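Local coordinates for uncharacterized protein MTH_862 (Methanothermobacter thermautotrophicus, PDB 2R47) that is of unknown function but belongs to an uncharacterised archaeal family (DUF2124) and folds as an alpha/beta protein that assembles into a two-chain unit, at residues 16-21 / 142-147; 29-34 / 44-49; 53-58 / 79-84. All coordinates share one frame; numbering follows the deposited sequence.

Contact 1 of 3, residues 16-21 / 142-147; sequences LGVFRE and CVINAD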
loop_
_atom_site.group_PDB
_atom_site.type_symbol
_atom_site.label_atom_id
_atom_site.label_comp_id
_atom_site.label_asym_id
_atom_site.label_seq_id
_atom_site.Cartn_x
_atom_site.Cartn_y
_atom_site.Cartn_z
ATOM N N LEU A 16 -6.839 1.933 8.938
ATOM C CA LEU A 16 -5.733 1.710 9.869
ATOM C C LEU A 16 -6.217 1.585 11.322
ATOM O O LEU A 16 -5.733 0.734 12.097
ATOM C CB LEU A 16 -4.691 2.852 9.755
ATOM C CG LEU A 16 -4.074 3.098 8.354
ATOM C CD1 LEU A 16 -3.099 4.295 8.435
ATOM C CD2 LEU A 16 -3.398 1.833 7.856
ATOM N N GLY A 17 -7.164 2.445 11.701
ATOM C CA GLY A 17 -7.696 2.428 13.077
ATOM C C GLY A 17 -8.350 1.134 13.527
ATOM O O GLY A 17 -8.097 0.655 14.655
ATOM N N VAL A 18 -9.183 0.544 12.669
ATOM C CA VAL A 18 -9.812 -0.747 13.041
ATOM C C VAL A 18 -8.765 -1.854 13.142
ATOM O O VAL A 18 -8.920 -2.787 13.921
ATOM C CB VAL A 18 -10.982 -1.162 12.124
ATOM C CG1 VAL A 18 -12.079 -0.085 12.150
ATOM C CG2 VAL A 18 -10.502 -1.440 10.677
ATOM N N PHE A 19 -7.690 -1.749 12.362
ATOM C CA PHE A 19 -6.579 -2.699 12.496
ATOM C C PHE A 19 -5.884 -2.477 13.847
ATOM O O PHE A 19 -5.654 -3.445 14.619
ATOM C CB PHE A 19 -5.569 -2.578 11.317
ATOM C CG PHE A 19 -4.442 -3.610 11.398
ATOM C CD1 PHE A 19 -4.704 -4.960 11.152
ATOM C CD2 PHE A 19 -3.171 -3.224 11.816
ATOM C CE1 PHE A 19 -3.671 -5.931 11.283
ATOM C CE2 PHE A 19 -2.157 -4.182 11.961
ATOM C CZ PHE A 19 -2.401 -5.506 11.645
ATOM N N ARG A 20 -5.561 -1.225 14.164
ATOM C CA ARG A 20 -4.930 -0.940 15.455
ATOM C C ARG A 20 -5.742 -1.494 16.613
ATOM O O ARG A 20 -5.174 -2.033 17.540
ATOM C CB ARG A 20 -4.803 0.562 15.677
ATOM C CG ARG A 20 -3.739 1.182 14.814
ATOM C CD ARG A 20 -3.312 2.582 15.357
ATOM N NE ARG A 20 -2.746 3.323 14.234
ATOM C CZ ARG A 20 -3.427 4.140 13.438
ATOM N NH1 ARG A 20 -4.706 4.419 13.682
ATOM N NH2 ARG A 20 -2.799 4.726 12.402
ATOM N N GLU A 21 -7.064 -1.362 16.526
ATOM C CA GLU A 21 -7.981 -1.882 17.544
ATOM C C GLU A 21 -7.931 -3.400 17.597
ATOM O O GLU A 21 -7.873 -3.978 18.701
ATOM C CB GLU A 21 -9.404 -1.449 17.198
ATOM C CG GLU A 21 -9.647 0.014 17.417
ATOM C CD GLU A 21 -11.016 0.450 16.914
ATOM O OE1 GLU A 21 -11.766 -0.345 16.285
ATOM O OE2 GLU A 21 -11.344 1.623 17.149
ATOM N N CYS A 142 -10.531 -12.718 13.046
ATOM C CA CYS A 142 -11.013 -11.396 12.657
ATOM C C CYS A 142 -10.607 -11.198 11.203
ATOM O O CYS A 142 -9.496 -11.567 10.840
ATOM C CB CYS A 142 -10.373 -10.275 13.547
ATOM S SG CYS A 142 -10.653 -8.536 12.999
ATOM N N VAL A 143 -11.474 -10.602 10.385
ATOM C CA VAL A 143 -11.094 -10.274 9.017
ATOM C C VAL A 143 -11.441 -8.800 8.834
ATOM O O VAL A 143 -12.495 -8.367 9.269
ATOM C CB VAL A 143 -11.851 -11.162 7.928
ATOM C CG1 VAL A 143 -11.699 -10.539 6.500
ATOM C CG2 VAL A 143 -11.279 -12.600 7.949
ATOM N N ILE A 144 -10.562 -8.037 8.204
ATOM C CA ILE A 144 -10.877 -6.684 7.837
ATOM C C ILE A 144 -10.844 -6.650 6.313
ATOM O O ILE A 144 -9.843 -7.022 5.716
ATOM C CB ILE A 144 -9.816 -5.709 8.408
ATOM C CG1 ILE A 144 -9.906 -5.710 9.946
ATOM C CG2 ILE A 144 -10.097 -4.284 7.872
ATOM C CD1 ILE A 144 -8.664 -5.173 10.646
ATOM N N ASN A 145 -11.980 -6.317 5.709
ATOM C CA ASN A 145 -12.133 -6.313 4.261
ATOM C C ASN A 145 -12.431 -4.902 3.778
ATOM O O ASN A 145 -13.300 -4.248 4.346
ATOM C CB ASN A 145 -13.275 -7.243 3.845
ATOM C CG ASN A 145 -13.543 -7.171 2.343
ATOM O OD1 ASN A 145 -12.623 -7.237 1.539
ATOM N ND2 ASN A 145 -14.803 -6.999 1.971
ATOM N N ALA A 146 -11.749 -4.418 2.746
ATOM C CA ALA A 146 -12.104 -3.085 2.223
ATOM C C ALA A 146 -12.487 -3.144 0.749
ATOM O O ALA A 146 -11.925 -3.971 0.002
ATOM C CB ALA A 146 -10.915 -2.131 2.372
ATOM N N ASP A 147 -13.351 -2.222 0.292
ATOM C CA ASP A 147 -13.635 -2.148 -1.117
ATOM C C ASP A 147 -13.089 -0.842 -1.626
ATOM O O ASP A 147 -13.123 0.156 -0.921
ATOM C CB ASP A 147 -15.147 -2.190 -1.409
ATOM C CG ASP A 147 -15.782 -3.516 -1.007
ATOM O OD1 ASP A 147 -15.101 -4.539 -0.926
ATOM O OD2 ASP A 147 -16.975 -3.522 -0.720
#

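Contact 2 of 3, residues 29-34 / 44-49; sequences IGFAGV and LFAYAV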
loop_
_atom_site.group_PDB
_atom_site.type_symbol
_atom_site.label_atom_id
_atom_site.label_comp_id
_atom_site.label_asym_id
_atom_site.label_seq_id
_atom_site.Cartn_x
_atom_site.Cartn_y
_atom_site.Cartn_z
ATOM N N ILE A 29 3.472 -9.077 15.311
ATOM C CA ILE A 29 2.561 -9.344 14.202
ATOM C C ILE A 29 3.346 -9.820 12.988
ATOM O O ILE A 29 4.414 -9.297 12.683
ATOM C CB ILE A 29 1.744 -8.094 13.841
ATOM C CG1 ILE A 29 0.936 -7.622 15.057
ATOM C CG2 ILE A 29 0.767 -8.392 12.652
ATOM C CD1 ILE A 29 0.224 -6.303 14.838
ATOM N N GLY A 30 2.800 -10.812 12.304
ATOM C CA GLY A 30 3.390 -11.367 11.087
ATOM C C GLY A 30 2.389 -11.087 9.996
ATOM O O GLY A 30 1.209 -11.305 10.204
ATOM N N PHE A 31 2.851 -10.554 8.869
ATOM C CA PHE A 31 1.965 -10.348 7.687
ATOM C C PHE A 31 2.465 -11.300 6.624
ATOM O O PHE A 31 3.633 -11.215 6.298
ATOM C CB PHE A 31 2.109 -8.905 7.167
ATOM C CG PHE A 31 1.642 -7.848 8.159
ATOM C CD1 PHE A 31 0.347 -7.360 8.114
ATOM C CD2 PHE A 31 2.541 -7.305 9.098
ATOM C CE1 PHE A 31 -0.084 -6.358 8.995
ATOM C CE2 PHE A 31 2.115 -6.297 10.005
ATOM C CZ PHE A 31 0.800 -5.837 9.944
ATOM N N ALA A 32 1.594 -12.177 6.106
ATOM C CA ALA A 32 1.991 -13.151 5.075
ATOM C C ALA A 32 1.269 -12.795 3.793
ATOM O O ALA A 32 0.044 -12.667 3.767
ATOM C CB ALA A 32 1.628 -14.561 5.513
ATOM N N GLY A 33 2.020 -12.632 2.721
ATOM C CA GLY A 33 1.354 -12.341 1.452
ATOM C C GLY A 33 2.257 -12.518 0.250
ATOM O O GLY A 33 3.461 -12.784 0.367
ATOM N N VAL A 34 1.663 -12.322 -0.914
ATOM C CA VAL A 34 2.414 -12.427 -2.160
ATOM C C VAL A 34 3.335 -11.214 -2.364
ATOM O O VAL A 34 2.877 -10.074 -2.410
ATOM C CB VAL A 34 1.440 -12.512 -3.310
ATOM C CG1 VAL A 34 2.220 -12.651 -4.627
ATOM C CG2 VAL A 34 0.531 -13.705 -3.091
ATOM N N LEU A 44 2.135 -0.900 4.997
ATOM C CA LEU A 44 1.170 0.130 5.413
ATOM C C LEU A 44 0.621 -0.163 6.788
ATOM O O LEU A 44 0.593 0.711 7.677
ATOM C CB LEU A 44 0.024 0.265 4.397
ATOM C CG LEU A 44 -1.049 1.298 4.805
ATOM C CD1 LEU A 44 -0.458 2.717 4.866
ATOM C CD2 LEU A 44 -2.207 1.223 3.855
ATOM N N PHE A 45 0.193 -1.395 6.994
ATOM C CA PHE A 45 -0.424 -1.726 8.285
ATOM C C PHE A 45 0.600 -1.892 9.410
ATOM O O PHE A 45 0.316 -1.553 10.573
ATOM C CB PHE A 45 -1.387 -2.917 8.135
ATOM C CG PHE A 45 -2.664 -2.514 7.450
ATOM C CD1 PHE A 45 -3.732 -2.031 8.203
ATOM C CD2 PHE A 45 -2.755 -2.469 6.058
ATOM C CE1 PHE A 45 -4.932 -1.619 7.587
ATOM C CE2 PHE A 45 -3.923 -2.028 5.434
ATOM C CZ PHE A 45 -5.014 -1.578 6.206
ATOM N N ALA A 46 1.788 -2.382 9.075
ATOM C CA ALA A 46 2.932 -2.353 10.019
ATOM C C ALA A 46 3.266 -0.949 10.491
ATOM O O ALA A 46 3.488 -0.718 11.701
ATOM C CB ALA A 46 4.179 -3.008 9.383
ATOM N N TYR A 47 3.287 0.008 9.569
ATOM C CA TYR A 47 3.436 1.408 9.917
ATOM C C TYR A 47 2.403 1.858 10.947
ATOM O O TYR A 47 2.743 2.566 11.883
ATOM C CB TYR A 47 3.349 2.350 8.686
ATOM C CG TYR A 47 3.798 3.773 9.068
ATOM C CD1 TYR A 47 5.146 4.034 9.353
ATOM C CD2 TYR A 47 2.869 4.824 9.181
ATOM C CE1 TYR A 47 5.581 5.317 9.716
ATOM C CE2 TYR A 47 3.300 6.141 9.542
ATOM C CZ TYR A 47 4.655 6.351 9.825
ATOM O OH TYR A 47 5.132 7.622 10.216
ATOM N N ALA A 48 1.154 1.469 10.777
ATOM C CA ALA A 48 0.089 1.860 11.699
ATOM C C ALA A 48 0.310 1.296 13.097
ATOM O O ALA A 48 -0.227 1.821 14.075
ATOM C CB ALA A 48 -1.282 1.388 11.131
ATOM N N VAL A 49 1.022 0.166 13.176
ATOM C CA VAL A 49 1.332 -0.445 14.472
ATOM C C VAL A 49 2.839 -0.584 14.666
ATOM O O VAL A 49 3.311 -1.589 15.198
ATOM C CB VAL A 49 0.604 -1.796 14.690
ATOM C CG1 VAL A 49 -0.916 -1.567 14.710
ATOM C CG2 VAL A 49 0.999 -2.861 13.604
#

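Contact 3 of 3, residues 53-58 / 79-84; sequences DNIFIP and EISPGN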
loop_
_atom_site.group_PDB
_atom_site.type_symbol
_atom_site.label_atom_id
_atom_site.label_comp_id
_atom_site.label_asym_id
_atom_site.label_seq_id
_atom_site.Cartn_x
_atom_site.Cartn_y
_atom_site.Cartn_z
ATOM N N ASP A 53 6.536 -5.415 17.222
ATOM C CA ASP A 53 7.638 -6.042 16.486
ATOM C C ASP A 53 6.977 -6.813 15.335
ATOM O O ASP A 53 6.238 -7.790 15.535
ATOM C CB ASP A 53 8.493 -6.975 17.369
ATOM C CG ASP A 53 9.657 -6.240 18.091
ATOM O OD1 ASP A 53 9.886 -5.024 17.882
ATOM O OD2 ASP A 53 10.376 -6.915 18.870
ATOM N N ASN A 54 7.222 -6.345 14.103
ATOM C CA ASN A 54 6.443 -6.842 12.956
ATOM C C ASN A 54 7.365 -7.507 11.937
ATOM O O ASN A 54 8.536 -7.078 11.740
ATOM C CB ASN A 54 5.791 -5.665 12.257
ATOM C CG ASN A 54 4.814 -4.897 13.177
ATOM O OD1 ASN A 54 4.046 -5.525 13.896
ATOM N ND2 ASN A 54 4.885 -3.573 13.161
ATOM N N ILE A 55 6.838 -8.514 11.283
ATOM C CA ILE A 55 7.584 -9.190 10.214
ATOM C C ILE A 55 6.712 -9.430 8.972
ATOM O O ILE A 55 5.468 -9.480 9.067
ATOM C CB ILE A 55 8.168 -10.581 10.668
ATOM C CG1 ILE A 55 7.040 -11.588 10.942
ATOM C CG2 ILE A 55 9.094 -10.467 11.949
ATOM C CD1 ILE A 55 7.574 -13.036 11.372
ATOM N N PHE A 56 7.382 -9.630 7.821
ATOM C CA PHE A 56 6.682 -9.915 6.544
ATOM C C PHE A 56 7.116 -11.308 6.123
ATOM O O PHE A 56 8.326 -11.576 6.034
ATOM C CB PHE A 56 7.077 -8.930 5.468
ATOM C CG PHE A 56 6.526 -9.313 4.096
ATOM C CD1 PHE A 56 5.133 -9.334 3.900
ATOM C CD2 PHE A 56 7.369 -9.717 3.063
ATOM C CE1 PHE A 56 4.578 -9.722 2.682
ATOM C CE2 PHE A 56 6.823 -10.119 1.829
ATOM C CZ PHE A 56 5.439 -10.132 1.647
ATOM N N ILE A 57 6.140 -12.171 5.890
ATOM C CA ILE A 57 6.385 -13.547 5.478
ATOM C C ILE A 57 6.008 -13.614 4.003
ATOM O O ILE A 57 4.858 -13.394 3.676
ATOM C CB ILE A 57 5.502 -14.508 6.301
ATOM C CG1 ILE A 57 5.872 -14.457 7.798
ATOM C CG2 ILE A 57 5.530 -15.961 5.728
ATOM C CD1 ILE A 57 4.698 -14.927 8.658
ATOM N N PRO A 58 6.982 -13.899 3.123
ATOM C CA PRO A 58 6.670 -14.007 1.711
ATOM C C PRO A 58 5.982 -15.340 1.385
ATOM O O PRO A 58 6.497 -16.425 1.694
ATOM C CB PRO A 58 8.041 -13.885 1.042
ATOM C CG PRO A 58 9.001 -14.542 2.020
ATOM C CD PRO A 58 8.428 -14.123 3.392
ATOM N N GLU A 79 16.426 -7.614 8.544
ATOM C CA GLU A 79 17.049 -8.959 8.461
ATOM C C GLU A 79 16.041 -10.096 8.532
ATOM O O GLU A 79 14.892 -9.911 8.956
ATOM C CB GLU A 79 18.107 -9.143 9.538
ATOM C CG GLU A 79 17.563 -9.200 10.920
ATOM C CD GLU A 79 18.694 -9.222 11.968
ATOM O OE1 GLU A 79 19.895 -9.232 11.571
ATOM O OE2 GLU A 79 18.371 -9.226 13.166
ATOM N N ILE A 80 16.471 -11.278 8.119
ATOM C CA ILE A 80 15.663 -12.495 8.263
ATOM C C ILE A 80 15.339 -12.719 9.747
ATOM O O ILE A 80 16.215 -12.573 10.616
ATOM C CB ILE A 80 16.428 -13.754 7.689
ATOM C CG1 ILE A 80 16.601 -13.673 6.159
ATOM C CG2 ILE A 80 15.747 -15.061 8.115
ATOM C CD1 ILE A 80 15.366 -13.939 5.360
ATOM N N SER A 81 14.092 -13.095 10.036
ATOM C CA SER A 81 13.585 -13.126 11.401
ATOM C C SER A 81 12.387 -14.059 11.520
ATOM O O SER A 81 11.262 -13.596 11.557
ATOM C CB SER A 81 13.246 -11.688 11.886
ATOM O OG SER A 81 12.890 -11.669 13.272
ATOM N N PRO A 82 12.623 -15.394 11.548
ATOM C CA PRO A 82 11.521 -16.349 11.555
ATOM C C PRO A 82 11.048 -16.595 13.007
ATOM O O PRO A 82 11.052 -17.721 13.488
ATOM C CB PRO A 82 12.157 -17.602 10.925
ATOM C CG PRO A 82 13.593 -17.585 11.405
ATOM C CD PRO A 82 13.942 -16.078 11.522
ATOM N N GLY A 83 10.696 -15.537 13.699
ATOM C CA GLY A 83 10.111 -15.670 15.028
ATOM C C GLY A 83 8.615 -15.827 14.889
ATOM O O GLY A 83 7.967 -15.161 14.071
ATOM N N ASN A 84 8.024 -16.664 15.721
ATOM C CA ASN A 84 6.591 -16.756 15.613
ATOM C C ASN A 84 5.922 -15.500 16.185
ATOM O O ASN A 84 6.582 -14.623 16.803
ATOM C CB ASN A 84 6.046 -18.106 16.123
ATOM C CG ASN A 84 6.207 -18.279 17.560
ATOM O OD1 ASN A 84 5.960 -19.374 18.085
ATOM N ND2 ASN A 84 6.635 -17.241 18.234
#

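Contact 1 of 3, residues 16-21 / 142-147
Ile144 of strand 142-154 sets one branch against each of Val18 and Phe19 of helix 11-22, and these three residues make the whole contact. The tight point is the CD1 methyl of Ile144, which lies 3.7 Å from Phe19 CA, against helix backbone rather than a side-chain end. The same methyl meets the Phe19 ring at its edge and in its plane, with Ile144 CD1 and Phe19 CD1 4.0 Å apart. With CG anti to the backbone N (chi1 -177°), Phe19 leaves CD1 beside this methyl, while its ring also makes an edge-to-face pair with Phe45 of helix 40-48. The other branch of Ile144 is packed more lightly: its CG2 meets CG2 of Val18 at 4.0 Å, the two side chains crossing obliquely. Val18 also touches Val152 of the second subunit. Beyond it the helix turns polar toward solvent, where Arg20 NE bonds to Ala48 O and Glu21 OE1 forms a salt bridge with Lys7. Only 122 Å² is buried between the segments, and the side-chain contacts are all apolar, so burial and shape, without directed bonds, hold helix 11-22 against the strand through which the sheet continues into the second subunit.

Contact 2 of 3, residues 29-34 / 44-49
Ile29 and Phe31 of strand 28-33 face Phe45 and Ala46 of helix 40-48 and Val49 just after it, the nearest CA atoms, those of Ile29 and Ala46, lying 8.2 Å apart. Phe31 does most of the work. CG is anti to its carbonyl carbon (chi1 -64°), and the far end of the ring reaches the helix backbone: Phe31 CZ comes within 3.7 Å of Ala46 N. The two carbons flanking CZ are shared out, Phe31 CE1 lying 3.8 Å from Phe45 CB and Phe31 CE2 3.9 Å from Ala46 CB. Phe45 gives this contact its CB, while its own ring leads off elsewhere. A second apolar pair brings Ile29 CD1 to 3.7 Å from Val49 CG2, the side chains crossing at about a right angle; Ile29 is modelled in two conformations, so this pair describes one of them. Strand 28-33, helix 40-48 and strand 53-58 form a beta-alpha-beta crossover, the two strands being parallel neighbours. Asn54 ND2 donates to Val49 O, helix 11-22 packs beside this one through Leu16, and Val89 packs its side chain on both Ile29 and Phe31 from the neighbouring strand 88-91.

Contact 3 of 3, residues 53-58 / 79-84
Ile55 sets a hydrocarbon side chain against backbone oxygens: its CD1 methyl lies 3.5 Å from Gly83 O and 3.7 Å from Ser81 O, the closest neighbours of the side chain in the 79-84 loop being oxygens rather than carbons. The second branch follows the same pattern, Ile55 CG2 standing 3.8 Å from Ser81 O and 4.2 Å from Ser81 OG, which is van der Waals contact rather than bonding. The torsions explain the reach. CG1 sits between the backbone N and the carbonyl carbon (chi1 67°), and the chain then runs out extended (chi2 179°), which carries CD1 toward both carbonyls. Those oxygens find their polar partners elsewhere. Pro82 is the centre of an inverse gamma turn, in which Gly83 N makes a weak bond of 2.9 Å to Ser81 O. Arg28 NH2 bonds to Gly83 O and, weakly, to Ser81 O, so this guanidinium group links the turn to strand 28-33, mainly at Gly83. In the fold, strands 53-58, 66-71 and 74-78 form an antiparallel meander, and the 79-84 loop leads from its edge strand back toward strand 88-91 in the parallel part of the sheet. On the way it passes the sheet face that carries Ile55, whereas the flanking Asn54 and Phe56 point to the other face and touch helix 40-48 through Ala46 and Ala42. With an alanine here CG1, CG2 and CD1 all go, which would probably open a gap between strand and loop and leave the carbonyls of Ser81 and Gly83 without this packing partner. Val85, further along the loop, also touches Ile55. Toward the outside the loop is less enclosed, Ser81 and Gly83 being partly exposed, and Tyr73 of the second subunit packs on nearby Ile80.

How the contacts relate
From the N terminus, helix 11-22 opens contact 1, whose loop closes only at strand 142-154, so contacts 2 and 3 are both nested inside it. Within that span the two follow in series: contact 2 closes between strand 28-33 and helix 40-48 before contact 3 opens at strand 53-58 and closes at the 79-84 loop. Contacts 2 and 3 are joined through the sheet, where Phe31 N and Ile55 O lie 2.8 Å apart, probably hydrogen-bonded. Contacts 1 and 2 meet through Phe19, which packs on Phe31 of strand 28-33 as well as on helix 40-48. Contacts 1 and 3 do not touch, their centres being about 21 Å apart on opposite sides of the chain's centre.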